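Local coordinates for protein major extracellular endoglucanase (Xanthomonas campestris pv. campestris, PDB 4TUF) that hydrolyses internal beta-1,4-glucosidic linkages of cellulose, lichenin and cereal beta-D-glucans through this TIM-barrel catalytic domain of glycosyl hydrolase family 5, at residues L121-W132 with A169-G180; E196-S205 with I210-C221. One frame throughout, in Å; residues are numbered along the deposited sequence.

Contact 1 (L121-W132 with A169-G180). With 2HP (dihydrogenphosphate ion), chain H; 2HP (dihydrogenphosphate ion), chain G.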
loop_
_atom_site.group_PDB
_atom_site.type_symbol
_atom_site.label_atom_id
_atom_site.label_comp_id
_atom_site.label_asym_id
_atom_site.label_seq_id
_atom_site.Cartn_x
_atom_site.Cartn_y
_atom_site.Cartn_z
ATOM N N LEU A 121 -6.997 6.530 -13.658
ATOM C CA LEU A 121 -5.699 6.714 -14.286
ATOM C C LEU A 121 -4.790 7.547 -13.396
ATOM O O LEU A 121 -5.208 8.031 -12.346
ATOM C CB LEU A 121 -5.863 7.384 -15.649
ATOM C CG LEU A 121 -6.894 6.748 -16.580
ATOM C CD1 LEU A 121 -7.057 7.567 -17.845
ATOM C CD2 LEU A 121 -6.470 5.332 -16.905
ATOM N N TRP A 122 -3.549 7.730 -13.824
ATOM C CA TRP A 122 -2.574 8.473 -13.032
ATOM C C TRP A 122 -2.786 9.982 -13.164
ATOM O O TRP A 122 -2.011 10.778 -12.630
ATOM C CB TRP A 122 -1.151 8.091 -13.452
ATOM C CG TRP A 122 -0.926 8.209 -14.923
ATOM C CD1 TRP A 122 -0.309 9.233 -15.581
ATOM C CD2 TRP A 122 -1.340 7.276 -15.930
ATOM N NE1 TRP A 122 -0.310 8.992 -16.932
ATOM C CE2 TRP A 122 -0.939 7.798 -17.172
ATOM C CE3 TRP A 122 -2.016 6.053 -15.900
ATOM C CZ2 TRP A 122 -1.185 7.139 -18.372
ATOM C CZ3 TRP A 122 -2.264 5.401 -17.094
ATOM C CH2 TRP A 122 -1.849 5.944 -18.312
ATOM N N TYR A 123 -3.843 10.370 -13.872
ATOM C CA TYR A 123 -4.132 11.780 -14.114
ATOM C C TYR A 123 -5.622 12.014 -14.175
ATOM O O TYR A 123 -6.388 11.086 -14.447
ATOM C CB TYR A 123 -3.494 12.255 -15.416
ATOM C CG TYR A 123 -4.019 11.565 -16.671
ATOM C CD1 TYR A 123 -3.480 10.356 -17.106
ATOM C CD2 TYR A 123 -5.031 12.138 -17.430
ATOM C CE1 TYR A 123 -3.947 9.737 -18.249
ATOM C CE2 TYR A 123 -5.501 11.526 -18.577
ATOM C CZ TYR A 123 -4.958 10.330 -18.983
ATOM O OH TYR A 123 -5.428 9.728 -20.130
ATOM N N THR A 124 -6.030 13.256 -13.927
ATOM C CA THR A 124 -7.437 13.628 -14.011
ATOM C C THR A 124 -7.607 14.924 -14.786
ATOM O O THR A 124 -6.655 15.452 -15.352
ATOM C CB THR A 124 -8.059 13.816 -12.627
ATOM O OG1 THR A 124 -7.515 14.996 -12.027
ATOM C CG2 THR A 124 -7.772 12.616 -11.738
ATOM N N GLY A 125 -8.822 15.451 -14.788
ATOM C CA GLY A 125 -9.088 16.708 -15.459
ATOM C C GLY A 125 -8.573 17.919 -14.701
ATOM O O GLY A 125 -8.721 19.043 -15.171
ATOM N N SER A 126 -7.983 17.698 -13.527
ATOM C CA SER A 126 -7.422 18.793 -12.734
ATOM C C SER A 126 -6.063 18.417 -12.149
ATOM O O SER A 126 -5.518 19.129 -11.311
ATOM C CB SER A 126 -8.373 19.196 -11.606
ATOM O OG SER A 126 -8.339 18.253 -10.546
ATOM N N TYR A 127 -5.520 17.294 -12.598
ATOM C CA TYR A 127 -4.225 16.823 -12.125
ATOM C C TYR A 127 -3.502 16.098 -13.265
ATOM O O TYR A 127 -3.863 14.973 -13.631
ATOM C CB TYR A 127 -4.413 15.914 -10.907
ATOM C CG TYR A 127 -3.139 15.517 -10.208
ATOM C CD1 TYR A 127 -2.453 16.422 -9.409
ATOM C CD2 TYR A 127 -2.633 14.226 -10.325
ATOM C CE1 TYR A 127 -1.284 16.057 -8.758
ATOM C CE2 TYR A 127 -1.468 13.853 -9.676
ATOM C CZ TYR A 127 -0.800 14.773 -8.894
ATOM O OH TYR A 127 0.357 14.407 -8.245
ATOM N N THR A 128 -2.503 16.756 -13.845
ATOM C CA THR A 128 -1.845 16.242 -15.049
ATOM C C THR A 128 -0.783 15.199 -14.733
ATOM O O THR A 128 -0.350 15.080 -13.592
ATOM C CB THR A 128 -1.176 17.366 -15.835
ATOM O OG1 THR A 128 -0.004 17.800 -15.130
ATOM C CG2 THR A 128 -2.127 18.532 -16.010
ATOM N N GLU A 129 -0.344 14.460 -15.746
ATOM C CA GLU A 129 0.734 13.496 -15.547
ATOM C C GLU A 129 2.015 14.211 -15.127
ATOM O O GLU A 129 2.774 13.707 -14.295
ATOM C CB GLU A 129 0.974 12.672 -16.808
ATOM C CG GLU A 129 2.341 12.001 -16.855
ATOM C CD GLU A 129 2.528 11.129 -18.080
ATOM O OE1 GLU A 129 1.552 10.459 -18.490
ATOM O OE2 GLU A 129 3.651 11.119 -18.631
ATOM N N ALA A 130 2.249 15.390 -15.696
ATOM C CA ALA A 130 3.385 16.216 -15.293
ATOM C C ALA A 130 3.363 16.516 -13.787
ATOM O O ALA A 130 4.388 16.399 -13.107
ATOM C CB ALA A 130 3.399 17.500 -16.082
ATOM N N GLN A 131 2.197 16.903 -13.268
ATOM C CA GLN A 131 2.054 17.150 -11.836
ATOM C C GLN A 131 2.298 15.868 -11.049
ATOM O O GLN A 131 2.940 15.889 -10.001
ATOM C CB GLN A 131 0.670 17.710 -11.503
ATOM C CG GLN A 131 0.390 19.078 -12.077
ATOM C CD GLN A 131 -1.003 19.574 -11.743
ATOM O OE1 GLN A 131 -1.950 19.375 -12.505
ATOM N NE2 GLN A 131 -1.136 20.223 -10.595
ATOM N N TRP A 132 1.783 14.757 -11.563
ATOM C CA TRP A 132 1.977 13.456 -10.928
ATOM C C TRP A 132 3.457 13.129 -10.785
ATOM O O TRP A 132 3.931 12.837 -9.691
ATOM C CB TRP A 132 1.271 12.356 -11.722
ATOM C CG TRP A 132 1.524 10.984 -11.187
ATOM C CD1 TRP A 132 1.246 10.528 -9.932
ATOM C CD2 TRP A 132 2.097 9.880 -11.898
ATOM N NE1 TRP A 132 1.621 9.214 -9.812
ATOM C CE2 TRP A 132 2.144 8.789 -11.005
ATOM C CE3 TRP A 132 2.585 9.709 -13.201
ATOM C CZ2 TRP A 132 2.648 7.544 -11.373
ATOM C CZ3 TRP A 132 3.089 8.474 -13.564
ATOM C CH2 TRP A 132 3.115 7.406 -12.652
ATOM N N ALA A 169 -1.447 5.136 -25.338
ATOM C CA ALA A 169 -0.666 5.917 -24.379
ATOM C C ALA A 169 -1.532 6.537 -23.288
ATOM O O ALA A 169 -1.083 6.720 -22.159
ATOM C CB ALA A 169 0.115 6.995 -25.099
ATOM N N ALA A 170 -2.775 6.848 -23.634
ATOM C CA ALA A 170 -3.672 7.551 -22.733
ATOM C C ALA A 170 -4.111 6.697 -21.553
ATOM O O ALA A 170 -4.611 7.223 -20.563
ATOM C CB ALA A 170 -4.890 8.043 -23.497
ATOM N N THR A 171 -3.928 5.383 -21.650
ATOM C CA THR A 171 -4.472 4.473 -20.649
ATOM C C THR A 171 -3.491 3.404 -20.156
ATOM O O THR A 171 -3.774 2.717 -19.176
ATOM C CB THR A 171 -5.722 3.749 -21.187
ATOM O OG1 THR A 171 -5.383 3.013 -22.368
ATOM C CG2 THR A 171 -6.824 4.742 -21.513
ATOM N N ASP A 172 -2.353 3.253 -20.825
ATOM C CA ASP A 172 -1.409 2.195 -20.464
ATOM C C ASP A 172 -0.656 2.503 -19.170
ATOM O O ASP A 172 0.305 3.270 -19.158
ATOM C CB ASP A 172 -0.410 1.949 -21.598
ATOM C CG ASP A 172 -0.957 1.015 -22.669
ATOM O OD1 ASP A 172 -2.018 0.390 -22.441
ATOM O OD2 ASP A 172 -0.315 0.896 -23.736
ATOM N N TRP A 173 -1.094 1.874 -18.086
ATOM C CA TRP A 173 -0.475 2.046 -16.778
ATOM C C TRP A 173 0.987 1.615 -16.753
ATOM O O TRP A 173 1.800 2.209 -16.039
ATOM C CB TRP A 173 -1.262 1.267 -15.722
ATOM C CG TRP A 173 -0.552 1.121 -14.412
ATOM C CD1 TRP A 173 -0.297 -0.042 -13.748
ATOM C CD2 TRP A 173 -0.001 2.172 -13.604
ATOM N NE1 TRP A 173 0.377 0.214 -12.579
ATOM C CE2 TRP A 173 0.573 1.565 -12.465
ATOM C CE3 TRP A 173 0.067 3.564 -13.733
ATOM C CZ2 TRP A 173 1.211 2.301 -11.465
ATOM C CZ3 TRP A 173 0.701 4.297 -12.735
ATOM C CH2 TRP A 173 1.265 3.662 -11.619
ATOM N N ASN A 174 1.328 0.587 -17.526
ATOM C CA ASN A 174 2.700 0.078 -17.531
ATOM C C ASN A 174 3.709 1.143 -17.953
ATOM O O ASN A 174 4.759 1.291 -17.336
ATOM C CB ASN A 174 2.823 -1.144 -18.444
ATOM C CG ASN A 174 2.301 -0.884 -19.836
ATOM O OD1 ASN A 174 1.196 -0.365 -20.006
ATOM N ND2 ASN A 174 3.095 -1.238 -20.846
ATOM N N LYS A 175 3.377 1.896 -18.993
ATOM C CA LYS A 175 4.275 2.930 -19.483
ATOM C C LYS A 175 4.342 4.114 -18.524
ATOM O O LYS A 175 5.405 4.712 -18.332
ATOM C CB LYS A 175 3.839 3.395 -20.869
ATOM C CG LYS A 175 3.710 2.258 -21.865
ATOM C CD LYS A 175 4.996 1.452 -21.970
ATOM C CE LYS A 175 6.057 2.184 -22.764
ATOM N NZ LYS A 175 7.208 1.286 -23.056
ATOM N N ALA A 176 3.207 4.452 -17.922
ATOM C CA ALA A 176 3.168 5.536 -16.950
ATOM C C ALA A 176 3.998 5.180 -15.717
ATOM O O ALA A 176 4.608 6.052 -15.101
ATOM C CB ALA A 176 1.747 5.849 -16.563
ATOM N N ALA A 177 4.035 3.895 -15.374
ATOM C CA ALA A 177 4.824 3.435 -14.231
ATOM C C ALA A 177 6.315 3.491 -14.536
ATOM O O ALA A 177 7.130 3.751 -13.652
ATOM C CB ALA A 177 4.422 2.031 -13.841
ATOM N N GLU A 178 6.665 3.237 -15.792
ATOM C CA GLU A 178 8.049 3.349 -16.231
ATOM C C GLU A 178 8.533 4.788 -16.114
ATOM O O GLU A 178 9.651 5.039 -15.669
ATOM C CB GLU A 178 8.198 2.854 -17.666
ATOM C CG GLU A 178 7.897 1.381 -17.818
ATOM C CD GLU A 178 7.941 0.916 -19.258
ATOM O OE1 GLU A 178 7.862 -0.313 -19.489
ATOM O OE2 GLU A 178 8.050 1.779 -20.155
ATOM N N ARG A 179 7.681 5.733 -16.503
ATOM C CA ARG A 179 8.040 7.144 -16.444
ATOM C C ARG A 179 8.106 7.626 -14.990
ATOM O O ARG A 179 8.967 8.427 -14.633
ATOM C CB ARG A 179 7.050 7.985 -17.258
ATOM C CG ARG A 179 7.024 7.627 -18.735
ATOM C CD ARG A 179 6.282 8.650 -19.595
ATOM N NE ARG A 179 4.826 8.608 -19.457
ATOM C CZ ARG A 179 4.030 7.733 -20.070
ATOM N NH1 ARG A 179 4.548 6.800 -20.855
ATOM N NH2 ARG A 179 2.714 7.779 -19.892
ATOM N N GLY A 180 7.204 7.126 -14.154
ATOM C CA GLY A 180 7.250 7.417 -12.732
ATOM C C GLY A 180 8.495 6.833 -12.092
ATOM O O GLY A 180 9.152 7.477 -11.273
HETATM P P 2HP H . 2.448 3.073 -25.589
HETATM O O1 2HP H . 3.356 4.233 -25.240
HETATM O O2 2HP H . 3.251 1.790 -25.674
HETATM O O3 2HP H . 1.390 2.918 -24.525
HETATM O O4 2HP H . 1.783 3.360 -26.920
HETATM P P 2HP G . 1.655 20.276 -7.944
HETATM O O1 2HP G . 3.105 19.856 -8.020
HETATM O O2 2HP G . 0.777 19.050 -7.833
HETATM O O3 2HP G . 1.432 21.132 -6.718
HETATM O O4 2HP G . 1.297 21.073 -9.182
#
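Glu129 and Arg179 meet side-on, carboxylate and guanidinium planes 18° apart: Arg179 NE reaches Glu129 OE2 at 2.9 Å, and Arg179 NH2 reaches Glu129 OE1 at 3.2 Å. Glu129 gets there with CG opposite its backbone N (chi1 160°) and the chain extended beyond. Glu129 OE1 also takes the indole hydrogen of Trp122, with NE1 2.8 Å away; both donors come from the same face of the carboxylate, NE1 anti and NH2 syn. Glu129 thus satisfies the indole N-H and two nitrogens of the arginine. The same indole has Ala176 CB over one face, a CH-pi contact 3.5 Å from the six-membered ring centroid, and Tyr123 CD1 on the other. In this family 5 TIM barrel the contact joins the starts of helices 129-143 and 173-187. Tyr123 OH donates in plane to a lone pair of Ala170 O at 2.7 Å. The edge of Trp132 meets Ala176 O, CH2 lying 3.2 Å from it, and its NE1 is bound to Leu154 O. Thr128 and Gln131 form a capping box (Gln131 N to Thr128 OG1, Thr128 N to Gln131 OE1), and Gln131 NE2 donates to O4 of the chain G dihydrogenphosphate at 2.9 Å.

Contact 2 (E196-S205 with I210-C221); sequences EGITDNPVCS and IFWGGNLQPLAC
A disulfide, Cys204 SG to Cys221 SG at 2.0 Å with a torsion of 91° about the S-S bond, closes one end of a contact that at the other is a classic beta bulge. Both segments belong to the long loop after strand 192-195 of the TIM barrel, before strand 231-238. In the bulge Gly214 and Asn215 face Ile198: Asn215 N donates to Ile198 O at 2.8 Å, Gly214 N does so weakly, and Ile198 N returns a bond to Asn215 O at 2.9 Å. A type II turn, Phe211 to Gly214, leads in; Gly213, at positive phi, brings its CA within 3.2 Å of Gly197 O in a CA-H...O contact. The turn carries Trp212, whose ring stacks on His159 and touches Glu157, the likely proton donor, while Thr199 CG2 approaches Trp212 CD1. Ile210 leans on the backbone of Thr199, its CD1 3.5 Å from Thr199 O. Pro218 CG packs against Asn201 ND2, which is itself held by Val203 O and Trp164 O. With CG anti to the backbone N (chi1 -171°), Asn215 turns its amide across to the other segment: ND2 donates to Thr199 O at 2.8 Å and to Ser205 OG, both near the amide plane. Ser205 OG is also hydrogen-bonded to Asn207 OD1. Gln217 NE2 donates to Asn215 OD1 at 2.6 Å, and Gln217 N reaches the same oxygen from the opposite face.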
loop_
_atom_site.group_PDB
_atom_site.type_symbol
_atom_site.label_atom_id
_atom_site.label_comp_id
_atom_site.label_asym_id
_atom_site.label_seq_id
_atom_site.Cartn_x
_atom_site.Cartn_y
_atom_site.Cartn_z
ATOM N N GLU A 196 1.553 -1.430 -8.796
ATOM C CA GLU A 196 0.339 -2.199 -8.587
ATOM C C GLU A 196 -0.238 -2.646 -9.914
ATOM O O GLU A 196 0.153 -2.165 -10.985
ATOM C CB GLU A 196 -0.694 -1.379 -7.815
ATOM C CG GLU A 196 -0.185 -0.831 -6.486
ATOM C CD GLU A 196 -1.222 0.028 -5.785
ATOM O OE1 GLU A 196 -2.426 -0.293 -5.908
ATOM O OE2 GLU A 196 -0.832 1.028 -5.133
ATOM N N GLY A 197 -1.181 -3.573 -9.837
ATOM C CA GLY A 197 -1.844 -4.048 -11.025
ATOM C C GLY A 197 -2.949 -3.113 -11.470
ATOM O O GLY A 197 -3.082 -1.991 -10.979
ATOM N N ILE A 198 -3.735 -3.583 -12.429
ATOM C CA ILE A 198 -4.889 -2.854 -12.914
ATOM C C ILE A 198 -6.106 -3.737 -12.676
ATOM O O ILE A 198 -6.053 -4.642 -11.839
ATOM C CB ILE A 198 -4.738 -2.501 -14.398
ATOM C CG1 ILE A 198 -4.578 -3.777 -15.227
ATOM C CG2 ILE A 198 -3.524 -1.597 -14.591
ATOM C CD1 ILE A 198 -4.781 -3.575 -16.710
ATOM N N THR A 199 -7.198 -3.489 -13.388
ATOM C CA THR A 199 -8.324 -4.411 -13.326
ATOM C C THR A 199 -8.442 -5.192 -14.639
ATOM O O THR A 199 -7.510 -5.908 -15.012
ATOM C CB THR A 199 -9.647 -3.685 -12.988
ATOM O OG1 THR A 199 -9.785 -2.509 -13.790
ATOM C CG2 THR A 199 -9.641 -3.283 -11.531
ATOM N N ASP A 200 -9.578 -5.069 -15.326
ATOM C CA ASP A 200 -9.772 -5.753 -16.609
ATOM C C ASP A 200 -8.872 -5.163 -17.692
ATOM O O ASP A 200 -8.662 -3.950 -17.742
ATOM C CB ASP A 200 -11.231 -5.669 -17.059
ATOM C CG ASP A 200 -12.128 -6.675 -16.359
ATOM O OD1 ASP A 200 -11.653 -7.380 -15.441
ATOM O OD2 ASP A 200 -13.321 -6.755 -16.724
ATOM N N ASN A 201 -8.350 -6.023 -18.562
ATOM C CA ASN A 201 -7.482 -5.575 -19.644
ATOM C C ASN A 201 -7.872 -6.193 -20.992
ATOM O O ASN A 201 -8.232 -7.366 -21.069
ATOM C CB ASN A 201 -6.028 -5.904 -19.309
ATOM C CG ASN A 201 -5.049 -5.070 -20.098
ATOM O OD1 ASN A 201 -5.074 -3.844 -20.023
ATOM N ND2 ASN A 201 -4.168 -5.728 -20.848
ATOM N N PRO A 202 -7.816 -5.396 -22.065
ATOM C CA PRO A 202 -8.189 -5.927 -23.385
ATOM C C PRO A 202 -7.224 -6.973 -23.960
ATOM O O PRO A 202 -7.606 -7.648 -24.915
ATOM C CB PRO A 202 -8.219 -4.677 -24.274
ATOM C CG PRO A 202 -7.487 -3.630 -23.526
ATOM C CD PRO A 202 -7.634 -3.935 -22.073
ATOM N N VAL A 203 -6.016 -7.107 -23.412
ATOM C CA VAL A 203 -5.103 -8.173 -23.842
ATOM C C VAL A 203 -4.418 -8.858 -22.668
ATOM O O VAL A 203 -4.232 -8.257 -21.614
ATOM C CB VAL A 203 -3.980 -7.665 -24.794
ATOM C CG1 VAL A 203 -4.549 -7.166 -26.112
ATOM C CG2 VAL A 203 -3.125 -6.605 -24.116
ATOM N N CYS A 204 -4.040 -10.118 -22.878
ATOM C CA CYS A 204 -3.227 -10.882 -21.934
ATOM C C CYS A 204 -3.794 -10.845 -20.522
ATOM O O CYS A 204 -3.092 -10.519 -19.562
ATOM C CB CYS A 204 -1.789 -10.361 -21.944
ATOM S SG CYS A 204 -0.589 -11.347 -21.016
ATOM N N SER A 205 -5.074 -11.171 -20.405
ATOM C CA SER A 205 -5.741 -11.191 -19.113
ATOM C C SER A 205 -7.051 -11.956 -19.193
ATOM O O SER A 205 -7.842 -11.731 -20.104
ATOM C CB SER A 205 -6.002 -9.765 -18.621
ATOM O OG SER A 205 -6.852 -9.758 -17.488
ATOM N N ILE A 210 -12.072 -8.817 -10.609
ATOM C CA ILE A 210 -10.789 -8.231 -10.236
ATOM C C ILE A 210 -10.970 -6.987 -9.366
ATOM O O ILE A 210 -11.801 -6.127 -9.661
ATOM C CB ILE A 210 -9.965 -7.859 -11.485
ATOM C CG1 ILE A 210 -9.743 -9.090 -12.363
ATOM C CG2 ILE A 210 -8.639 -7.262 -11.084
ATOM C CD1 ILE A 210 -8.883 -8.827 -13.570
ATOM N N PHE A 211 -10.198 -6.903 -8.286
ATOM C CA PHE A 211 -10.217 -5.734 -7.413
ATOM C C PHE A 211 -9.274 -4.663 -7.944
ATOM O O PHE A 211 -8.334 -4.973 -8.675
ATOM C CB PHE A 211 -9.822 -6.113 -5.984
ATOM C CG PHE A 211 -10.836 -6.970 -5.274
ATOM C CD1 PHE A 211 -11.921 -6.397 -4.634
ATOM C CD2 PHE A 211 -10.695 -8.348 -5.236
ATOM C CE1 PHE A 211 -12.852 -7.183 -3.974
ATOM C CE2 PHE A 211 -11.627 -9.138 -4.576
ATOM C CZ PHE A 211 -12.703 -8.556 -3.944
ATOM N N TRP A 212 -9.528 -3.409 -7.575
ATOM C CA TRP A 212 -8.686 -2.289 -7.987
ATOM C C TRP A 212 -7.216 -2.555 -7.673
ATOM O O TRP A 212 -6.878 -2.929 -6.553
ATOM C CB TRP A 212 -9.124 -0.998 -7.298
ATOM C CG TRP A 212 -10.462 -0.487 -7.709
ATOM C CD1 TRP A 212 -11.322 -1.055 -8.603
ATOM C CD2 TRP A 212 -11.100 0.708 -7.240
ATOM N NE1 TRP A 212 -12.466 -0.290 -8.710
ATOM C CE2 TRP A 212 -12.350 0.800 -7.887
ATOM C CE3 TRP A 212 -10.737 1.707 -6.334
ATOM C CZ2 TRP A 212 -13.233 1.854 -7.661
ATOM C CZ3 TRP A 212 -11.619 2.751 -6.106
ATOM C CH2 TRP A 212 -12.852 2.815 -6.766
ATOM N N GLY A 213 -6.352 -2.366 -8.666
ATOM C CA GLY A 213 -4.927 -2.585 -8.491
ATOM C C GLY A 213 -4.592 -4.035 -8.206
ATOM O O GLY A 213 -3.549 -4.334 -7.625
ATOM N N GLY A 214 -5.470 -4.942 -8.626
ATOM C CA GLY A 214 -5.327 -6.342 -8.266
ATOM C C GLY A 214 -4.895 -7.299 -9.366
ATOM O O GLY A 214 -4.597 -8.461 -9.078
ATOM N N ASN A 215 -4.861 -6.829 -10.614
ATOM C CA ASN A 215 -4.535 -7.698 -11.745
ATOM C C ASN A 215 -3.143 -7.444 -12.303
ATOM O O ASN A 215 -2.842 -6.343 -12.759
ATOM C CB ASN A 215 -5.563 -7.530 -12.866
ATOM C CG ASN A 215 -5.407 -8.566 -13.972
ATOM O OD1 ASN A 215 -4.749 -9.592 -13.796
ATOM N ND2 ASN A 215 -6.021 -8.301 -15.115
ATOM N N LEU A 216 -2.305 -8.475 -12.288
ATOM C CA LEU A 216 -0.952 -8.357 -12.815
ATOM C C LEU A 216 -0.737 -9.193 -14.079
ATOM O O LEU A 216 0.377 -9.238 -14.613
ATOM C CB LEU A 216 0.062 -8.764 -11.752
ATOM C CG LEU A 216 0.364 -7.725 -10.681
ATOM C CD1 LEU A 216 1.269 -8.340 -9.638
ATOM C CD2 LEU A 216 1.018 -6.511 -11.311
ATOM N N GLN A 217 -1.798 -9.843 -14.551
ATOM C CA GLN A 217 -1.709 -10.746 -15.702
ATOM C C GLN A 217 -0.987 -10.174 -16.938
ATOM O O GLN A 217 -0.177 -10.879 -17.538
ATOM C CB GLN A 217 -3.107 -11.215 -16.119
ATOM C CG GLN A 217 -3.712 -12.294 -15.244
ATOM C CD GLN A 217 -5.190 -12.480 -15.521
ATOM O OE1 GLN A 217 -5.592 -13.404 -16.227
ATOM N NE2 GLN A 217 -6.010 -11.586 -14.976
ATOM N N PRO A 218 -1.270 -8.910 -17.326
ATOM C CA PRO A 218 -0.627 -8.418 -18.555
ATOM C C PRO A 218 0.900 -8.278 -18.474
ATOM O O PRO A 218 1.543 -8.071 -19.505
ATOM C CB PRO A 218 -1.277 -7.044 -18.760
ATOM C CG PRO A 218 -2.581 -7.132 -18.066
ATOM C CD PRO A 218 -2.296 -7.964 -16.847
ATOM N N LEU A 219 1.470 -8.403 -17.280
ATOM C CA LEU A 219 2.923 -8.366 -17.110
ATOM C C LEU A 219 3.604 -9.541 -17.819
ATOM O O LEU A 219 4.792 -9.495 -18.134
ATOM C CB LEU A 219 3.277 -8.367 -15.620
ATOM C CG LEU A 219 4.749 -8.370 -15.219
ATOM C CD1 LEU A 219 5.467 -7.164 -15.816
ATOM C CD2 LEU A 219 4.879 -8.376 -13.707
ATOM N N ALA A 220 2.846 -10.597 -18.074
ATOM C CA ALA A 220 3.394 -11.762 -18.753
ATOM C C ALA A 220 3.651 -11.474 -20.232
ATOM O O ALA A 220 4.521 -12.087 -20.848
ATOM C CB ALA A 220 2.457 -12.951 -18.596
ATOM N N CYS A 221 2.889 -10.541 -20.795
ATOM C CA CYS A 221 3.015 -10.181 -22.205
ATOM C C CYS A 221 3.893 -8.954 -22.383
ATOM O O CYS A 221 4.548 -8.792 -23.411
ATOM C CB CYS A 221 1.641 -9.910 -22.824
ATOM S SG CYS A 221 0.493 -11.293 -22.735
HETATM O O HOH W 1 -13.128 -6.812 -13.016
#

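In the fold
The centres of contacts 1 and 2 lie about 17 Å apart, yet they touch through Trp173 and the 196-205 segment: Trp173 NE1 is 2.9 Å from Glu196 O, a probable hydrogen bond, and Trp173 CD1 packs on Ile198 CG2 at 3.7 Å. Helix 173-187 is thereby tied to the loop that follows strand 192-195. Contact 2 is the nearer to the catalytic pair inferred by similarity: the side chain of Trp212 is about 3 Å from that of Glu157, and that of Glu196 about 6 Å from that of Glu278. From contact 1, Trp173 comes within about 9 Å of Glu157, side chain to side chain. The phosphates beside Gln131 and Asp172 flank contact 1.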